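PDB 4NQI: SH3 domain-containing protein from Dictyostelium discoideum, which remodels membranes through its inverse BAR domain, the part modelled here, in osmoregulation, phagocytosis and cytokinesis, and probably binds phosphatidylinositol lipids. Local coordinates for residues K86-R91 / S211-N216; K97-E102 / S193-F198. All blocks are in the same frame, centred on the assembly; numbering follows the deposited sequence.

Interaction 1: residues K86-R91 / S211-N216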
loop_
_atom_site.group_PDB
_atom_site.type_symbol
_atom_site.label_atom_id
_atom_site.label_comp_id
_atom_site.label_asym_id
_atom_site.label_seq_id
_atom_site.Cartn_x
_atom_site.Cartn_y
_atom_site.Cartn_z
ATOM N N LYS B 86 11.618 5.753 3.488
ATOM C CA LYS B 86 11.188 7.148 3.541
ATOM C C LYS B 86 10.582 7.592 2.209
ATOM O O LYS B 86 9.460 8.111 2.168
ATOM C CB LYS B 86 12.353 8.065 3.917
ATOM C CG LYS B 86 11.955 9.533 4.015
ATOM N N ASP B 87 11.318 7.373 1.123
ATOM C CA ASP B 87 10.852 7.757 -0.205
ATOM C C ASP B 87 9.530 7.086 -0.578
ATOM O O ASP B 87 8.645 7.728 -1.138
ATOM C CB ASP B 87 11.927 7.465 -1.252
ATOM C CG ASP B 87 13.097 8.428 -1.164
ATOM O OD1 ASP B 87 12.927 9.517 -0.570
ATOM O OD2 ASP B 87 14.180 8.104 -1.697
ATOM N N LEU B 88 9.395 5.802 -0.262
ATOM C CA LEU B 88 8.164 5.070 -0.557
ATOM C C LEU B 88 6.976 5.544 0.288
ATOM O O LEU B 88 5.853 5.635 -0.212
ATOM C CB LEU B 88 8.379 3.564 -0.383
ATOM C CG LEU B 88 9.288 2.897 -1.418
ATOM C CD1 LEU B 88 9.517 1.435 -1.083
ATOM C CD2 LEU B 88 8.697 3.024 -2.813
ATOM N N GLU B 89 7.220 5.855 1.559
ATOM C CA GLU B 89 6.144 6.321 2.434
ATOM C C GLU B 89 5.696 7.738 2.085
ATOM O O GLU B 89 4.523 8.080 2.250
ATOM C CB GLU B 89 6.543 6.225 3.911
ATOM C CG GLU B 89 6.744 4.799 4.415
ATOM C CD GLU B 89 5.557 3.888 4.130
ATOM O OE1 GLU B 89 4.401 4.359 4.179
ATOM O OE2 GLU B 89 5.784 2.690 3.860
ATOM N N ASN B 90 6.629 8.556 1.603
ATOM C CA ASN B 90 6.282 9.872 1.078
ATOM C C ASN B 90 5.363 9.745 -0.136
ATOM O O ASN B 90 4.414 10.515 -0.290
ATOM C CB ASN B 90 7.543 10.664 0.708
ATOM C CG ASN B 90 8.133 11.420 1.890
ATOM O OD1 ASN B 90 7.407 11.979 2.714
ATOM N ND2 ASN B 90 9.459 11.445 1.970
ATOM N N ARG B 91 5.645 8.763 -0.988
ATOM C CA ARG B 91 4.851 8.549 -2.194
ATOM C C ARG B 91 3.492 7.919 -1.895
ATOM O O ARG B 91 2.537 8.116 -2.648
ATOM C CB ARG B 91 5.622 7.701 -3.208
ATOM C CG ARG B 91 6.939 8.324 -3.654
ATOM C CD ARG B 91 7.635 7.484 -4.716
ATOM N NE ARG B 91 9.075 7.733 -4.750
ATOM C CZ ARG B 91 9.785 7.920 -5.859
ATOM N NH1 ARG B 91 9.196 7.892 -7.046
ATOM N NH2 ARG B 91 11.092 8.138 -5.778
ATOM N N SER B 211 10.946 -1.926 -7.556
ATOM C CA SER B 211 12.243 -1.438 -8.018
ATOM C C SER B 211 13.197 -1.148 -6.858
ATOM O O SER B 211 14.367 -1.529 -6.901
ATOM C CB SER B 211 12.063 -0.181 -8.869
ATOM O OG SER B 211 13.311 0.313 -9.322
ATOM N N LYS B 212 12.693 -0.480 -5.822
ATOM C CA LYS B 212 13.524 -0.086 -4.684
ATOM C C LYS B 212 13.906 -1.252 -3.774
ATOM O O LYS B 212 15.087 -1.465 -3.498
ATOM C CB LYS B 212 12.843 1.016 -3.866
ATOM C CG LYS B 212 12.962 2.409 -4.467
ATOM C CD LYS B 212 12.855 3.488 -3.392
ATOM C CE LYS B 212 12.961 4.886 -3.995
ATOM N NZ LYS B 212 14.278 5.138 -4.648
ATOM N N PHE B 213 12.908 -2.000 -3.307
ATOM C CA PHE B 213 13.137 -3.076 -2.340
ATOM C C PHE B 213 13.997 -4.220 -2.883
ATOM O O PHE B 213 14.631 -4.940 -2.113
ATOM C CB PHE B 213 11.805 -3.600 -1.782
ATOM C CG PHE B 213 11.216 -2.731 -0.700
ATOM C CD1 PHE B 213 11.915 -1.631 -0.218
ATOM C CD2 PHE B 213 9.973 -3.020 -0.154
ATOM C CE1 PHE B 213 11.383 -0.833 0.781
ATOM C CE2 PHE B 213 9.435 -2.223 0.846
ATOM C CZ PHE B 213 10.142 -1.129 1.312
ATOM N N SER B 214 14.028 -4.379 -4.204
ATOM C CA SER B 214 14.894 -5.377 -4.829
ATOM C C SER B 214 16.364 -4.995 -4.686
ATOM O O SER B 214 17.219 -5.855 -4.462
ATOM C CB SER B 214 14.540 -5.557 -6.306
ATOM O OG SER B 214 13.261 -6.144 -6.453
ATOM N N THR B 215 16.653 -3.702 -4.819
ATOM C CA THR B 215 18.014 -3.198 -4.648
ATOM C C THR B 215 18.501 -3.397 -3.206
ATOM O O THR B 215 19.656 -3.769 -2.982
ATOM C CB THR B 215 18.121 -1.711 -5.043
ATOM O OG1 THR B 215 17.583 -1.524 -6.360
ATOM C CG2 THR B 215 19.568 -1.257 -5.032
ATOM N N ASN B 216 17.619 -3.151 -2.235
ATOM C CA ASN B 216 17.945 -3.375 -0.828
ATOM C C ASN B 216 18.200 -4.853 -0.544
ATOM O O ASN B 216 19.170 -5.203 0.126
ATOM C CB ASN B 216 16.825 -2.864 0.080
ATOM C CG ASN B 216 16.566 -1.381 -0.086
ATOM O OD1 ASN B 216 15.536 -0.978 -0.626
ATOM N ND2 ASN B 216 17.494 -0.559 0.395
#
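K212 and L88 run past each other in opposite directions, the methylenes of the lysine laid against the leucine branch point, with K212 CD 4.1 Å from L88 CG. The two helices run almost antiparallel, at 165°, with segment axes 11.5 Å apart. At that spacing side chains do the bridging, and no hydrogen bond crosses. K212 stays stretched out as far as CE and bends only at its last torsion (chi4 -63°), which turns the ammonium off the line of the chain. The side chains of K212 and D87 cross at about a right angle, K212 CE 3.9 Å from D87 CB. K212 NZ then stands 4.2 Å from D87 OD2, near enough for attraction but beyond a salt bridge. R91 also crosses the lysine at about a right angle, its NH2 4.5 Å from K212 NZ; D87 probably offsets part of the repulsion between these two like charges, and R91 NH1 has a weak, long ion pair with D208.

Deeper in, L88 turns to a different partner. Its CD1 sits over one face of the F213 ring, displaced toward the rim, in a CH-pi contact: CD1 lies 3.8 Å from the ring centroid, 27° off the normal, and 3.5 Å from F213 CE1. L88 and F213 are both buried, while K212 is partly exposed, so the interface passes from apolar to charged across its width.

This joins helix 72-140 to helix 152-224 within the I-BAR domain. Helix 15-64 packs against 86-91 as well, through L57 on K86 and E89, while F213 touches L199 of the second subunit and E89 OE2 is hydrogen-bonded to Y45 OH of that subunit, so the contact borders both helix 15-64 and the second subunit.

Interaction 2: residues K97-E102 / S193-F198; sequences KVLLNE and SQFNQF
L99 and F198 meet where the two antiparallel helices come close, with segment axes 8.5 Å apart. The leucine has CG anti to its own backbone nitrogen (chi1 -179°), which carries CD1 over to the root of the phenylalanine, 3.7 Å from F198 CG. F198 makes the same choice (chi1 163°), and CD1 of L99 ends up in an off-centre CH-pi contact, 4.2 Å from the ring centroid, while CD2 of L99 stands over one face of the F198 ring. L99 CD1 also lies 4.4 Å from F195 CE1, a looser apolar contact, and F195 in turn sets its ring edge-to-face with F103.

Next to this pair V98 pushes CG1 against the backbone of the facing helix, 3.5 Å from Q197 O. E102 and Q197 cross obliquely at their bases, with E102 CB 3.6 Å from Q197 CB. Both chains bend at their second torsion. For Q197 the fold-back (chi2 -58°) brings NE2 to S193 O in a weak hydrogen bond, one turn earlier on its own helix. Q194 lays its CB 3.5 Å from E102 O, and its OE1 is hydrogen-bonded to N107 ND2.

An alanine in place of F198 would probably open a gap beside L99, leaving the two methyls of L99 without the ring beside them and stripping contact from Y45 of helix 15-64 and V95 of the same chain.

With no hydrogen bond across the segments, cohesion comes from hydrocarbon packed against hydrocarbon and against backbone carbonyls: the glutamines contribute their methylenes here and send their amides elsewhere, so shape rather than directed bonding matches these turns.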
loop_
_atom_site.group_PDB
_atom_site.type_symbol
_atom_site.label_atom_id
_atom_site.label_comp_id
_atom_site.label_asym_id
_atom_site.label_seq_id
_atom_site.Cartn_x
_atom_site.Cartn_y
_atom_site.Cartn_z
ATOM N N LYS B 97 -3.398 11.550 -1.265
ATOM C CA LYS B 97 -3.805 12.882 -1.712
ATOM C C LYS B 97 -4.554 12.827 -3.046
ATOM O O LYS B 97 -5.508 13.577 -3.256
ATOM C CB LYS B 97 -2.581 13.790 -1.852
ATOM C CG LYS B 97 -1.776 14.008 -0.571
ATOM C CD LYS B 97 -2.407 15.062 0.327
ATOM C CE LYS B 97 -1.356 16.011 0.898
ATOM N NZ LYS B 97 -0.325 15.314 1.718
ATOM N N VAL B 98 -4.109 11.947 -3.943
ATOM C CA VAL B 98 -4.754 11.765 -5.244
ATOM C C VAL B 98 -6.178 11.236 -5.082
ATOM O O VAL B 98 -7.107 11.734 -5.718
ATOM C CB VAL B 98 -3.937 10.819 -6.154
ATOM C CG1 VAL B 98 -4.760 10.372 -7.355
ATOM C CG2 VAL B 98 -2.650 11.496 -6.613
ATOM N N LEU B 99 -6.341 10.230 -4.227
ATOM C CA LEU B 99 -7.658 9.678 -3.921
ATOM C C LEU B 99 -8.584 10.760 -3.370
ATOM O O LEU B 99 -9.780 10.775 -3.665
ATOM C CB LEU B 99 -7.535 8.529 -2.916
ATOM C CG LEU B 99 -8.842 7.840 -2.508
ATOM C CD1 LEU B 99 -9.493 7.170 -3.706
ATOM C CD2 LEU B 99 -8.616 6.831 -1.387
ATOM N N LEU B 100 -8.020 11.670 -2.579
ATOM C CA LEU B 100 -8.790 12.766 -1.996
ATOM C C LEU B 100 -9.107 13.852 -3.022
ATOM O O LEU B 100 -10.246 14.314 -3.113
ATOM C CB LEU B 100 -8.036 13.381 -0.811
ATOM C CG LEU B 100 -8.728 14.563 -0.123
ATOM C CD1 LEU B 100 -9.992 14.104 0.581
ATOM C CD2 LEU B 100 -7.799 15.279 0.855
ATOM N N ASN B 101 -8.095 14.259 -3.786
ATOM C CA ASN B 101 -8.229 15.375 -4.721
ATOM C C ASN B 101 -8.869 15.001 -6.058
ATOM O O ASN B 101 -9.564 15.815 -6.665
ATOM C CB ASN B 101 -6.864 16.023 -4.976
ATOM C CG ASN B 101 -6.257 16.627 -3.722
ATOM O OD1 ASN B 101 -6.968 17.145 -2.859
ATOM N ND2 ASN B 101 -4.932 16.568 -3.618
ATOM N N GLU B 102 -8.625 13.774 -6.516
ATOM C CA GLU B 102 -9.061 13.344 -7.845
ATOM C C GLU B 102 -10.335 12.499 -7.832
ATOM O O GLU B 102 -10.999 12.367 -8.863
ATOM C CB GLU B 102 -7.942 12.581 -8.562
ATOM C CG GLU B 102 -6.604 13.312 -8.620
ATOM C CD GLU B 102 -6.553 14.356 -9.717
ATOM O OE1 GLU B 102 -7.560 14.511 -10.443
ATOM O OE2 GLU B 102 -5.505 15.019 -9.858
ATOM N N SER B 193 -13.919 6.809 -14.055
ATOM C CA SER B 193 -12.873 7.672 -14.603
ATOM C C SER B 193 -12.123 8.425 -13.504
ATOM O O SER B 193 -10.912 8.645 -13.599
ATOM C CB SER B 193 -13.480 8.667 -15.594
ATOM O OG SER B 193 -12.479 9.452 -16.212
ATOM N N GLN B 194 -12.850 8.816 -12.461
ATOM C CA GLN B 194 -12.245 9.508 -11.330
ATOM C C GLN B 194 -11.504 8.531 -10.420
ATOM O O GLN B 194 -10.404 8.829 -9.956
ATOM C CB GLN B 194 -13.305 10.295 -10.551
ATOM C CG GLN B 194 -13.813 11.533 -11.291
ATOM C CD GLN B 194 -15.055 12.139 -10.661
ATOM O OE1 GLN B 194 -15.672 11.547 -9.773
ATOM N NE2 GLN B 194 -15.434 13.324 -11.127
ATOM N N PHE B 195 -12.098 7.365 -10.177
ATOM C CA PHE B 195 -11.456 6.345 -9.350
ATOM C C PHE B 195 -10.157 5.852 -9.993
ATOM O O PHE B 195 -9.211 5.487 -9.292
ATOM C CB PHE B 195 -12.407 5.169 -9.088
ATOM C CG PHE B 195 -12.094 4.401 -7.832
ATOM C CD1 PHE B 195 -12.551 4.848 -6.600
ATOM C CD2 PHE B 195 -11.339 3.238 -7.880
ATOM C CE1 PHE B 195 -12.261 4.147 -5.438
ATOM C CE2 PHE B 195 -11.047 2.533 -6.720
ATOM C CZ PHE B 195 -11.508 2.990 -5.500
ATOM N N ASN B 196 -10.116 5.858 -11.326
ATOM C CA ASN B 196 -8.931 5.437 -12.075
ATOM C C ASN B 196 -7.654 6.208 -11.719
ATOM O O ASN B 196 -6.550 5.674 -11.836
ATOM C CB ASN B 196 -9.183 5.546 -13.582
ATOM C CG ASN B 196 -10.059 4.430 -14.115
ATOM O OD1 ASN B 196 -10.312 3.435 -13.434
ATOM N ND2 ASN B 196 -10.516 4.587 -15.353
ATOM N N GLN B 197 -7.805 7.463 -11.308
ATOM C CA GLN B 197 -6.656 8.285 -10.934
ATOM C C GLN B 197 -5.922 7.685 -9.739
ATOM O O GLN B 197 -4.692 7.714 -9.675
ATOM C CB GLN B 197 -7.098 9.714 -10.614
ATOM C CG GLN B 197 -7.933 10.364 -11.712
ATOM C CD GLN B 197 -7.208 10.407 -13.041
ATOM O OE1 GLN B 197 -6.031 10.763 -13.108
ATOM N NE2 GLN B 197 -7.906 10.033 -14.107
ATOM N N PHE B 198 -6.686 7.136 -8.799
ATOM C CA PHE B 198 -6.125 6.477 -7.625
ATOM C C PHE B 198 -5.471 5.151 -8.005
ATOM O O PHE B 198 -4.379 4.829 -7.528
ATOM C CB PHE B 198 -7.214 6.260 -6.570
ATOM C CG PHE B 198 -6.850 5.258 -5.511
ATOM C CD1 PHE B 198 -5.818 5.511 -4.619
ATOM C CD2 PHE B 198 -7.554 4.068 -5.396
ATOM C CE1 PHE B 198 -5.487 4.588 -3.638
ATOM C CE2 PHE B 198 -7.228 3.143 -4.421
ATOM C CZ PHE B 198 -6.195 3.404 -3.540
#

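Both interactions tie helix 72-140 to helix 152-224, at points whose centres lie 22 Å apart and whose nearest atoms are about 7 Å apart. The centre of interaction 1 lies about 25 Å from the centre of the chain, that of interaction 2 about 5 Å. Each has a buried leucine-phenylalanine pair and a more exposed margin. That margin is charged in interaction 1, with lysine, arginine and aspartate, but mostly methylene and backbone in interaction 2. The axes are also nearer in interaction 2, and more surface is buried, 313 against 208 Å². Both sites touch the second subunit, and both are partly buried, with three of seven touching residues buried in interaction 2 and two of five in interaction 1.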